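Local coordinates for protein putative agmatinase (Clostridium difficile, PDB 3LHL) that probably hydrolyses agmatine to putrescine and urea as a manganese-dependent enzyme of the arginase family, at residues 36-41 with 265-270; 100-105 with 145-150; 167-170 with 176-179. All coordinates share one frame; numbering follows the deposited sequence.

Contact 1: residues 36-41 with 265-270; sequences KEFYGL and KILREL
Phe-38 reaches across to Leu-267 and Arg-268 where helix 30-38 comes up against helix 258-278 of the arginase fold. This is a surface contact of apolar groups, and no hydrogen bond joins 36-41 to 265-270. A type I beta turn runs from Phe-38 to Leu-41. Its closing bond runs from Leu-41 N to Phe-38 O, 3.1 Å.

From CB of Phe-38, CG stands roughly anti to the backbone N (chi1 -158°), which carries the ring toward helix 258-278. The side chain also packs on Leu-52. Toward 265-270 it is CE1 that makes the contact. It lies 4.2 Å from Leu-267 CD2, which approaches obliquely, the two side chains being nearly perpendicular. CE1 is also 4.2 Å from Arg-268 CB, which sits at the ring edge, near the ring plane. A bound methylpentanediol, probably from the crystallisation liquor, lies beside Phe-38.

Leu-41 makes the second touch, one helical turn earlier on the long helix. Its CD2 comes within 4.4 Å of Lys-265 N, so a methyl meets backbone here. Both Phe-38 and Leu-41 also pack on Cys-264.

Beyond its CB, Arg-268 is held by polar bonds. NH1 binds Glu-42 O, which links the long helix to the chain just after the turn. NE donates to Glu-269 OE2 at 2.7 Å in a salt bridge. The bond is fairly straight (163°), and OE2 lies in the guanidinium plane while NE meets it from above the carboxylate plane.

Contact 2: residues 100-105 with 145-150; sequences VTLPAF and WDIVGD
This is an apolar helix-to-helix contact, partly buried, between the N-terminal part of helix 101-111 and the last turn of helix 140-148. Both helices belong to the alpha/beta arginase fold with its central parallel sheet. The backbones stay well apart: the nearest CA atoms, of Phe-105 and Ile-147, are 9.8 Å from each other. Side chains bridge the gap, without a hydrogen bond across it.

Phe-105 carries most of the contact. Its CG is anti to the backbone N (chi1 172°), which sends the ring out toward helix 140-148. The ring meets its partners with its edge. CZ lies 3.5 Å from Val-148 CG1, a close fit. The neighbouring CE2 is 4.1 Å from Ile-147 CG2. Both methyls sit near the ring plane, and the side chains of Phe-105 and Ile-147 run antiparallel alongside one another. The other branch of Ile-147 serves Leu-102: its CD1 comes to 4.3 Å from Leu-102 CD1, so two methyl ends meet.

Helix 140-148 stops directly after these residues. Gly-149 N still bonds to Trp-145 O, but Gly-149 itself has positive phi (78°) and turns the chain out of the helix. Its CA rests over one face of the Trp-145 indole. Trp-145 NE1 donates to Asp-150 OD1 at 2.8 Å, from the anti side and tilted out of the carboxylate plane, and so ties the exit turn to the helix. His-174 ND1 also bonds to this oxygen.

Helix 101-111 follows soon after the manganese ligand His-98. Its other sides are covered as well: Pro-103 and Ala-104 touch helix 70-86, Ala-104 also meets strand 90-95, and Thr-101 packs on Tyr-198 of strand 196-202.

Contact 3: residues 167-170 with 176-179; sequences KFAT and YMEI
Met-177, present as selenomethionine, lays both ends of its side chain against the methyl of Ala-169. CE is 3.9 Å from Ala-169 CB, and Met-177 CB is 4.1 Å from the same methyl. The torsions explain this double touch. The chain first runs extended, with CG anti to the backbone N (chi1 179°). A turn about the CG-SE bond (chi3 -74°) then swings CE back to Ala-169. Helix and strand come close here, consistent with the small size of alanine: the CA atoms of Ala-169 and Tyr-176 are 6.4 Å apart.

The second touch lies further along the strand. Thr-170 CG2 meets Ile-179 CD1 at 4.0 Å, one side chain lying crosswise to the other. In Thr-170, chi1 of 57° turns OG1 back to the helix, where it bonds to Phe-166 O one turn earlier, and puts the methyl CG2 on the strand side. This pair is exposed, while Ala-169 is buried.

Met-177 and Ile-179 both project toward the helix, and both also touch Phe-166. Between them in sequence, Glu-178 makes no contact with 167-170; its OE1 bonds to Thr-184 OG1. Tyr-176 OH bonds to the same hydroxyl.

The contact belongs to a beta-alpha-beta unit made of strand 153-158, helix 163-170 and strand 176-179. The last strand is the outermost on its side of the parallel sheet within this chain. Its backbone bonds through Tyr-176 and Glu-178 to strand 153-158, and helix 163-170 packs against it through the side chains above.

How the contacts relate
Along the chain, contact 1 spans the others: its segments come near the start and the end, and contact 2 then contact 3 lie in between. In space, contact 1 is on the opposite side of the chain's centre from both. Its centre is about 27 Å from that of contact 2 and about 32 Å from that of contact 3. Contacts 2 and 3 have centres about 17 Å apart. They touch where Trp-145 CE3 lies 3.8 Å from Phe-168 CZ, the rings meeting edge-to-face. Contact 1 brings the early helix 30-38 and the C-terminal helix 258-278 together, away from the metal sites. Contact 2 joins two helices and contact 3 joins helix 163-170 to strand 176-179, on the side of the sheet that ends in that strand.

Contact 1: residues 36-41 with 265-270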
loop_
_atom_site.group_PDB
_atom_site.type_symbol
_atom_site.label_atom_id
_atom_site.label_comp_id
_atom_site.label_asym_id
_atom_site.label_seq_id
_atom_site.Cartn_x
_atom_site.Cartn_y
_atom_site.Cartn_z
ATOM N N LYS A 36 -6.596 -18.032 2.742
ATOM C CA LYS A 36 -7.117 -19.114 3.570
ATOM C C LYS A 36 -7.494 -18.627 4.961
ATOM O O LYS A 36 -7.948 -19.407 5.794
ATOM C CB LYS A 36 -6.084 -20.237 3.691
ATOM C CG LYS A 36 -4.762 -19.814 4.311
ATOM C CD LYS A 36 -3.882 -21.022 4.619
ATOM C CE LYS A 36 -4.507 -21.902 5.703
ATOM N NZ LYS A 36 -3.616 -23.010 6.161
ATOM N N GLU A 37 -7.306 -17.335 5.201
ATOM C CA GLU A 37 -7.601 -16.727 6.493
ATOM C C GLU A 37 -8.833 -15.817 6.437
ATOM O O GLU A 37 -9.706 -15.873 7.303
ATOM C CB GLU A 37 -6.384 -15.914 6.951
ATOM C CG GLU A 37 -6.578 -15.094 8.219
ATOM C CD GLU A 37 -6.312 -15.888 9.486
ATOM O OE1 GLU A 37 -5.206 -16.462 9.604
ATOM O OE2 GLU A 37 -7.204 -15.931 10.366
ATOM N N PHE A 38 -8.887 -14.976 5.412
ATOM C CA PHE A 38 -9.984 -14.038 5.247
ATOM C C PHE A 38 -11.369 -14.680 5.412
ATOM O O PHE A 38 -12.283 -14.063 5.962
ATOM C CB PHE A 38 -9.880 -13.364 3.875
ATOM C CG PHE A 38 -10.594 -12.049 3.796
ATOM C CD1 PHE A 38 -10.105 -10.940 4.478
ATOM C CD2 PHE A 38 -11.772 -11.927 3.074
ATOM C CE1 PHE A 38 -10.785 -9.723 4.443
ATOM C CE2 PHE A 38 -12.458 -10.721 3.031
ATOM C CZ PHE A 38 -11.965 -9.615 3.718
ATOM N N TYR A 39 -11.511 -15.917 4.939
ATOM C CA TYR A 39 -12.772 -16.659 5.014
ATOM C C TYR A 39 -13.532 -16.513 6.330
ATOM O O TYR A 39 -14.709 -16.143 6.343
ATOM C CB TYR A 39 -12.533 -18.159 4.788
ATOM C CG TYR A 39 -12.067 -18.545 3.402
ATOM C CD1 TYR A 39 -12.822 -18.222 2.273
ATOM C CD2 TYR A 39 -10.884 -19.262 3.220
ATOM C CE1 TYR A 39 -12.406 -18.606 0.994
ATOM C CE2 TYR A 39 -10.460 -19.650 1.948
ATOM C CZ TYR A 39 -11.225 -19.318 0.839
ATOM O OH TYR A 39 -10.805 -19.690 -0.421
ATOM N N GLY A 40 -12.852 -16.808 7.433
ATOM C CA GLY A 40 -13.492 -16.767 8.736
ATOM C C GLY A 40 -13.626 -15.464 9.498
ATOM O O GLY A 40 -14.138 -15.466 10.618
ATOM N N LEU A 41 -13.179 -14.356 8.919
ATOM C CA LEU A 41 -13.285 -13.075 9.607
ATOM C C LEU A 41 -14.635 -12.411 9.362
ATOM O O LEU A 41 -15.249 -12.594 8.311
ATOM C CB LEU A 41 -12.156 -12.139 9.169
ATOM C CG LEU A 41 -10.781 -12.420 9.784
ATOM C CD1 LEU A 41 -10.322 -13.825 9.442
ATOM C CD2 LEU A 41 -9.787 -11.391 9.275
ATOM N N LYS A 265 -7.526 -7.790 8.328
ATOM C CA LYS A 265 -8.393 -6.769 8.894
ATOM C C LYS A 265 -8.154 -5.429 8.205
ATOM O O LYS A 265 -9.098 -4.690 7.919
ATOM C CB LYS A 265 -8.156 -6.644 10.401
ATOM C CG LYS A 265 -9.166 -5.757 11.121
ATOM C CD LYS A 265 -8.944 -5.794 12.630
ATOM C CE LYS A 265 -10.071 -5.106 13.377
ATOM N NZ LYS A 265 -9.974 -5.354 14.845
ATOM N N ILE A 266 -6.892 -5.114 7.933
ATOM C CA ILE A 266 -6.579 -3.862 7.263
ATOM C C ILE A 266 -7.201 -3.883 5.868
ATOM O O ILE A 266 -7.759 -2.892 5.406
ATOM C CB ILE A 266 -5.048 -3.645 7.185
ATOM C CG1 ILE A 266 -4.514 -3.323 8.585
ATOM C CG2 ILE A 266 -4.715 -2.514 6.214
ATOM C CD1 ILE A 266 -3.016 -3.094 8.649
ATOM N N LEU A 267 -7.118 -5.029 5.208
ATOM C CA LEU A 267 -7.696 -5.170 3.880
ATOM C C LEU A 267 -9.195 -4.866 3.948
ATOM O O LEU A 267 -9.730 -4.111 3.125
ATOM C CB LEU A 267 -7.469 -6.591 3.354
ATOM C CG LEU A 267 -8.223 -6.976 2.080
ATOM C CD1 LEU A 267 -7.836 -6.054 0.935
ATOM C CD2 LEU A 267 -7.916 -8.424 1.733
ATOM N N ARG A 268 -9.870 -5.445 4.936
ATOM C CA ARG A 268 -11.307 -5.227 5.084
ATOM C C ARG A 268 -11.678 -3.763 5.287
ATOM O O ARG A 268 -12.509 -3.225 4.552
ATOM C CB ARG A 268 -11.867 -6.035 6.253
ATOM C CG ARG A 268 -13.383 -5.917 6.372
ATOM C CD ARG A 268 -13.891 -6.562 7.641
ATOM N NE ARG A 268 -13.483 -5.808 8.820
ATOM C CZ ARG A 268 -13.551 -6.266 10.065
ATOM N NH1 ARG A 268 -14.008 -7.488 10.301
ATOM N NH2 ARG A 268 -13.168 -5.498 11.074
ATOM N N GLU A 269 -11.065 -3.121 6.278
ATOM C CA GLU A 269 -11.373 -1.723 6.571
ATOM C C GLU A 269 -11.150 -0.824 5.355
ATOM O O GLU A 269 -11.948 0.078 5.089
ATOM C CB GLU A 269 -10.534 -1.222 7.755
ATOM C CG GLU A 269 -10.533 -2.154 8.967
ATOM C CD GLU A 269 -11.923 -2.407 9.543
ATOM O OE1 GLU A 269 -12.252 -1.832 10.606
ATOM O OE2 GLU A 269 -12.689 -3.182 8.932
ATOM N N LEU A 270 -10.069 -1.067 4.618
ATOM C CA LEU A 270 -9.779 -0.261 3.440
ATOM C C LEU A 270 -10.822 -0.463 2.352
ATOM O O LEU A 270 -11.237 0.496 1.713
ATOM C CB LEU A 270 -8.383 -0.579 2.900
ATOM C CG LEU A 270 -7.233 0.010 3.727
ATOM C CD1 LEU A 270 -5.903 -0.452 3.168
ATOM C CD2 LEU A 270 -7.320 1.533 3.707
#

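Contact 2: residues 100-105 with 145-150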
loop_
_atom_site.group_PDB
_atom_site.type_symbol
_atom_site.label_atom_id
_atom_site.label_comp_id
_atom_site.label_asym_id
_atom_site.label_seq_id
_atom_site.Cartn_x
_atom_site.Cartn_y
_atom_site.Cartn_z
ATOM N N VAL A 100 6.024 -3.567 -6.433
ATOM C CA VAL A 100 4.808 -3.764 -7.227
ATOM C C VAL A 100 3.988 -2.480 -7.345
ATOM O O VAL A 100 3.177 -2.332 -8.258
ATOM C CB VAL A 100 3.881 -4.873 -6.635
ATOM C CG1 VAL A 100 4.644 -6.185 -6.509
ATOM C CG2 VAL A 100 3.317 -4.434 -5.299
ATOM N N THR A 101 4.203 -1.562 -6.410
ATOM C CA THR A 101 3.501 -0.291 -6.400
ATOM C C THR A 101 3.883 0.623 -7.576
ATOM O O THR A 101 3.057 1.405 -8.050
ATOM C CB THR A 101 3.776 0.456 -5.072
ATOM O OG1 THR A 101 3.174 -0.267 -3.991
ATOM C CG2 THR A 101 3.213 1.872 -5.112
ATOM N N LEU A 102 5.121 0.518 -8.055
ATOM C CA LEU A 102 5.571 1.378 -9.149
ATOM C C LEU A 102 4.727 1.242 -10.417
ATOM O O LEU A 102 4.156 2.226 -10.886
ATOM C CB LEU A 102 7.056 1.127 -9.451
ATOM C CG LEU A 102 7.711 1.902 -10.603
ATOM C CD1 LEU A 102 7.412 3.404 -10.496
ATOM C CD2 LEU A 102 9.215 1.651 -10.565
ATOM N N PRO A 103 4.636 0.028 -10.988
ATOM C CA PRO A 103 3.830 -0.133 -12.203
ATOM C C PRO A 103 2.351 0.160 -11.971
ATOM O O PRO A 103 1.674 0.703 -12.843
ATOM C CB PRO A 103 4.083 -1.587 -12.604
ATOM C CG PRO A 103 4.407 -2.259 -11.305
ATOM C CD PRO A 103 5.296 -1.240 -10.629
ATOM N N ALA A 104 1.857 -0.195 -10.788
ATOM C CA ALA A 104 0.460 0.032 -10.446
ATOM C C ALA A 104 0.190 1.526 -10.440
ATOM O O ALA A 104 -0.791 2.000 -11.022
ATOM C CB ALA A 104 0.153 -0.560 -9.078
ATOM N N PHE A 105 1.072 2.265 -9.774
ATOM C CA PHE A 105 0.940 3.706 -9.692
ATOM C C PHE A 105 0.968 4.296 -11.091
ATOM O O PHE A 105 0.162 5.166 -11.419
ATOM C CB PHE A 105 2.077 4.322 -8.879
ATOM C CG PHE A 105 2.086 5.818 -8.927
ATOM C CD1 PHE A 105 1.100 6.550 -8.267
ATOM C CD2 PHE A 105 3.017 6.494 -9.712
ATOM C CE1 PHE A 105 1.039 7.937 -8.397
ATOM C CE2 PHE A 105 2.968 7.874 -9.850
ATOM C CZ PHE A 105 1.976 8.601 -9.193
ATOM N N TRP A 145 8.727 9.633 -7.221
ATOM C CA TRP A 145 9.014 11.059 -7.181
ATOM C C TRP A 145 9.520 11.521 -8.553
ATOM O O TRP A 145 9.256 12.649 -8.970
ATOM C CB TRP A 145 10.066 11.374 -6.120
ATOM C CG TRP A 145 10.443 12.822 -6.104
ATOM C CD1 TRP A 145 9.739 13.851 -5.541
ATOM C CD2 TRP A 145 11.586 13.415 -6.735
ATOM N NE1 TRP A 145 10.374 15.050 -5.784
ATOM C CE2 TRP A 145 11.510 14.811 -6.515
ATOM C CE3 TRP A 145 12.667 12.901 -7.467
ATOM C CZ2 TRP A 145 12.476 15.701 -7.002
ATOM C CZ3 TRP A 145 13.628 13.785 -7.952
ATOM C CH2 TRP A 145 13.525 15.172 -7.717
ATOM N N ASP A 146 10.251 10.651 -9.246
ATOM C CA ASP A 146 10.753 10.991 -10.571
ATOM C C ASP A 146 9.578 11.232 -11.515
ATOM O O ASP A 146 9.723 11.893 -12.541
ATOM C CB ASP A 146 11.626 9.868 -11.149
ATOM C CG ASP A 146 13.007 9.827 -10.538
ATOM O OD1 ASP A 146 13.503 10.886 -10.104
ATOM O OD2 ASP A 146 13.609 8.735 -10.507
ATOM N N ILE A 147 8.417 10.694 -11.164
ATOM C CA ILE A 147 7.237 10.861 -12.001
ATOM C C ILE A 147 6.376 12.072 -11.638
ATOM O O ILE A 147 5.931 12.798 -12.524
ATOM C CB ILE A 147 6.345 9.598 -11.963
ATOM C CG1 ILE A 147 7.125 8.392 -12.488
ATOM C CG2 ILE A 147 5.094 9.816 -12.797
ATOM C CD1 ILE A 147 6.363 7.083 -12.390
ATOM N N VAL A 148 6.148 12.297 -10.346
ATOM C CA VAL A 148 5.298 13.404 -9.907
ATOM C C VAL A 148 6.011 14.656 -9.422
ATOM O O VAL A 148 5.436 15.746 -9.450
ATOM C CB VAL A 148 4.336 12.950 -8.783
ATOM C CG1 VAL A 148 3.461 11.801 -9.281
ATOM C CG2 VAL A 148 5.132 12.532 -7.548
ATOM N N GLY A 149 7.248 14.514 -8.960
ATOM C CA GLY A 149 7.974 15.678 -8.482
ATOM C C GLY A 149 7.549 16.104 -7.087
ATOM O O GLY A 149 6.820 15.380 -6.402
ATOM N N ASP A 150 7.989 17.290 -6.676
ATOM C CA ASP A 150 7.694 17.815 -5.345
ATOM C C ASP A 150 6.233 18.155 -5.060
ATOM O O ASP A 150 5.423 18.341 -5.971
ATOM C CB ASP A 150 8.535 19.064 -5.070
ATOM C CG ASP A 150 10.023 18.841 -5.304
ATOM O OD1 ASP A 150 10.515 17.710 -5.100
ATOM O OD2 ASP A 150 10.704 19.817 -5.680
#

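Contact 3: residues 167-170 with 176-179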
loop_
_atom_site.group_PDB
_atom_site.type_symbol
_atom_site.label_atom_id
_atom_site.label_comp_id
_atom_site.label_asym_id
_atom_site.label_seq_id
_atom_site.Cartn_x
_atom_site.Cartn_y
_atom_site.Cartn_z
ATOM N N LYS A 167 17.241 13.866 4.422
ATOM C CA LYS A 167 17.538 15.228 3.971
ATOM C C LYS A 167 16.723 15.532 2.716
ATOM O O LYS A 167 16.145 16.610 2.582
ATOM C CB LYS A 167 19.024 15.383 3.626
ATOM C CG LYS A 167 19.962 15.531 4.804
ATOM C CD LYS A 167 21.404 15.650 4.319
ATOM C CE LYS A 167 22.376 15.805 5.477
ATOM N NZ LYS A 167 23.803 15.727 5.030
ATOM N N PHE A 168 16.700 14.567 1.798
ATOM C CA PHE A 168 15.972 14.691 0.538
ATOM C C PHE A 168 14.561 15.194 0.800
ATOM O O PHE A 168 14.036 16.024 0.054
ATOM C CB PHE A 168 15.908 13.330 -0.168
ATOM C CG PHE A 168 15.412 13.397 -1.589
ATOM C CD1 PHE A 168 16.233 13.876 -2.605
ATOM C CD2 PHE A 168 14.124 12.978 -1.911
ATOM C CE1 PHE A 168 15.781 13.938 -3.927
ATOM C CE2 PHE A 168 13.660 13.037 -3.228
ATOM C CZ PHE A 168 14.491 13.518 -4.238
ATOM N N ALA A 169 13.953 14.700 1.873
ATOM C CA ALA A 169 12.597 15.096 2.222
ATOM C C ALA A 169 12.513 16.285 3.174
ATOM O O ALA A 169 11.777 17.235 2.914
ATOM C CB ALA A 169 11.847 13.906 2.819
ATOM N N THR A 170 13.266 16.232 4.269
ATOM C CA THR A 170 13.235 17.289 5.277
ATOM C C THR A 170 13.950 18.588 4.917
ATOM O O THR A 170 13.453 19.675 5.217
ATOM C CB THR A 170 13.807 16.793 6.620
ATOM O OG1 THR A 170 15.145 16.318 6.425
ATOM C CG2 THR A 170 12.955 15.674 7.181
ATOM N N TYR A 176 6.702 15.339 1.538
ATOM C CA TYR A 176 6.288 15.702 2.881
ATOM C C TYR A 176 6.503 14.423 3.678
ATOM O O TYR A 176 6.100 13.344 3.241
ATOM C CB TYR A 176 4.809 16.074 2.944
ATOM C CG TYR A 176 4.317 16.118 4.367
ATOM C CD1 TYR A 176 4.546 17.235 5.170
ATOM C CD2 TYR A 176 3.694 15.006 4.942
ATOM C CE1 TYR A 176 4.171 17.247 6.511
ATOM C CE2 TYR A 176 3.315 15.007 6.280
ATOM C CZ TYR A 176 3.557 16.132 7.059
ATOM O OH TYR A 176 3.183 16.143 8.381
HETATM N N MSE A 177 7.125 14.535 4.842
HETATM C CA MSE A 177 7.380 13.351 5.641
HETATM C C MSE A 177 7.186 13.544 7.130
HETATM O O MSE A 177 7.762 14.453 7.720
HETATM C CB MSE A 177 8.807 12.858 5.391
HETATM C CG MSE A 177 9.192 11.638 6.208
HETATM SE SE MSE A 177 11.035 11.108 5.938
HETATM C CE MSE A 177 10.870 10.338 4.163
ATOM N N GLU A 178 6.361 12.701 7.741
ATOM C CA GLU A 178 6.184 12.784 9.181
ATOM C C GLU A 178 7.036 11.647 9.725
ATOM O O GLU A 178 6.782 10.471 9.446
ATOM C CB GLU A 178 4.731 12.584 9.611
ATOM C CG GLU A 178 4.517 13.025 11.060
ATOM C CD GLU A 178 3.295 12.413 11.716
ATOM O OE1 GLU A 178 2.227 12.373 11.072
ATOM O OE2 GLU A 178 3.405 11.985 12.888
ATOM N N ILE A 179 8.054 11.999 10.492
ATOM C CA ILE A 179 8.956 11.002 11.042
ATOM C C ILE A 179 8.503 10.473 12.392
ATOM O O ILE A 179 8.040 11.227 13.246
ATOM C CB ILE A 179 10.384 11.584 11.164
ATOM C CG1 ILE A 179 10.887 11.978 9.771
ATOM C CG2 ILE A 179 11.323 10.571 11.829
ATOM C CD1 ILE A 179 12.165 12.790 9.786
#